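Local coordinates for centrosomal protein of 192 kDa (Homo sapiens, PDB 6FVI) that serves as a centrosomal scaffold that activates AURKA and PLK1 and is required for mitotic centrosome maturation and bipolar spindle assembly, here its seventh PapD-like domain, at residues Asp69-Gly72 with Asp73-Ala77. Residues are numbered along the deposited sequence; the frame is centred on the assembly and turned at random.
Sequences DESG and DVFRA
An Asx turn at D69-S71, in the loop between strands 53-66 and 75-76, lies against D73 and F75. D69 OD1 accepts twice from S71: the backbone N reaches it at 3.0 Å from above the carboxylate plane, while OG donates at 2.7 Å to the syn lone pair. With its proton given to D69, S71 OG in turn accepts from D73 N at 3.1 Å (N-H...O angle 151°), so one hydroxyl links the D69 carboxylate to the backbone N of D73. With OG between its own backbone N and carbonyl carbon (chi1 67°), S71 can reach D69 OD1 and D73 N at once. F75, at strand 75-76, sets its ring against the turn: the carboxylate of D69 meets the rim of its ring, the two planes 84° apart, with OD1 close to the ring plane and 3.7 Å from CE2. S71 OG approaches F75 CZ obliquely, and D73 O lies over one ring face, offset toward the rim. A water lies 2.9 Å from both D69 OD1 and D73 O. Cutting F75 back to an alanine would probably strip the D69 carboxylate and the S71 hydroxyl of their aromatic neighbour, although the two bonds from S71 would still hold OD1. V74 packs on Y64 and K66, and F75 forms a backbone hydrogen bond with V65 of strand 53-66. This is an exposed Asx-turn connection between antiparallel strands in a PapD-like (ASH) beta-sandwich domain.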
loop_
_atom_site.group_PDB
_atom_site.type_symbol
_atom_site.label_atom_id
_atom_site.label_comp_id
_atom_site.label_asym_id
_atom_site.label_seq_id
_atom_site.Cartn_x
_atom_site.Cartn_y
_atom_site.Cartn_z
ATOM N N ASP A 69 16.209 -6.657 -19.320
ATOM C CA ASP A 69 17.260 -6.979 -20.279
ATOM C C ASP A 69 18.361 -7.697 -19.510
ATOM O O ASP A 69 18.146 -8.049 -18.341
ATOM C CB ASP A 69 17.710 -5.717 -21.026
ATOM C CG ASP A 69 18.387 -4.690 -20.157
ATOM O OD1 ASP A 69 18.758 -5.002 -19.008
ATOM O OD2 ASP A 69 18.534 -3.544 -20.660
ATOM N N GLU A 70 19.518 -7.908 -20.114
ATOM C CA GLU A 70 20.607 -8.641 -19.462
ATOM C C GLU A 70 21.623 -7.729 -18.752
ATOM O O GLU A 70 22.689 -8.193 -18.362
ATOM C CB GLU A 70 21.293 -9.596 -20.431
ATOM C CG GLU A 70 20.347 -10.644 -21.026
ATOM C CD GLU A 70 19.785 -11.695 -20.049
ATOM O OE1 GLU A 70 20.069 -11.660 -18.832
ATOM O OE2 GLU A 70 19.041 -12.587 -20.514
ATOM N N SER A 71 21.279 -6.469 -18.521
ATOM C CA SER A 71 22.231 -5.531 -17.914
ATOM C C SER A 71 22.502 -5.759 -16.430
ATOM O O SER A 71 23.517 -5.327 -15.910
ATOM C CB SER A 71 21.719 -4.108 -18.078
ATOM O OG SER A 71 20.546 -3.905 -17.328
ATOM N N GLY A 72 21.575 -6.402 -15.734
ATOM C CA GLY A 72 21.673 -6.496 -14.280
ATOM C C GLY A 72 21.250 -5.236 -13.554
ATOM O O GLY A 72 21.524 -5.105 -12.357
ATOM N N ASP A 73 20.592 -4.316 -14.268
ATOM C CA ASP A 73 20.126 -3.087 -13.675
ATOM C C ASP A 73 18.626 -3.160 -13.441
ATOM O O ASP A 73 17.864 -3.719 -14.227
ATOM C CB ASP A 73 20.440 -1.911 -14.588
ATOM C CG ASP A 73 21.899 -1.569 -14.652
ATOM O OD1 ASP A 73 22.601 -1.800 -13.656
ATOM O OD2 ASP A 73 22.348 -1.048 -15.716
ATOM N N VAL A 74 18.200 -2.499 -12.378
ATOM C CA VAL A 74 16.801 -2.222 -12.095
ATOM C C VAL A 74 16.453 -0.873 -12.703
ATOM O O VAL A 74 17.154 0.125 -12.500
ATOM C CB VAL A 74 16.561 -2.245 -10.588
ATOM C CG1 VAL A 74 15.135 -1.860 -10.257
ATOM C CG2 VAL A 74 16.831 -3.619 -10.027
ATOM N N PHE A 75 15.359 -0.845 -13.471
ATOM C CA PHE A 75 14.894 0.362 -14.143
ATOM C C PHE A 75 13.633 0.888 -13.470
ATOM O O PHE A 75 13.019 0.206 -12.655
ATOM C CB PHE A 75 14.606 0.068 -15.605
ATOM C CG PHE A 75 15.810 -0.417 -16.350
ATOM C CD1 PHE A 75 16.969 0.331 -16.459
ATOM C CD2 PHE A 75 15.811 -1.653 -16.876
ATOM C CE1 PHE A 75 18.073 -0.159 -17.123
ATOM C CE2 PHE A 75 16.897 -2.145 -17.563
ATOM C CZ PHE A 75 18.021 -1.388 -17.667
ATOM N N ARG A 76 13.267 2.114 -13.815
ATOM C CA ARG A 76 11.948 2.641 -13.482
ATOM C C ARG A 76 11.050 2.574 -14.702
ATOM O O ARG A 76 11.445 2.990 -15.804
ATOM C CB ARG A 76 12.026 4.084 -13.016
ATOM C CG ARG A 76 12.678 4.306 -11.685
ATOM C CD ARG A 76 11.816 3.925 -10.503
ATOM N NE ARG A 76 12.462 4.346 -9.260
ATOM C CZ ARG A 76 12.113 3.941 -8.054
ATOM N NH1 ARG A 76 11.095 3.143 -7.898
ATOM N NH2 ARG A 76 12.792 4.349 -6.996
ATOM N N ALA A 77 9.835 2.064 -14.534
ATOM C CA ALA A 77 8.880 2.095 -15.636
ATOM C C ALA A 77 8.461 3.536 -15.901
ATOM O O ALA A 77 8.392 4.360 -14.984
ATOM C CB ALA A 77 7.669 1.255 -15.320
HETATM O O HOH W 1 17.369 -5.388 -16.507
#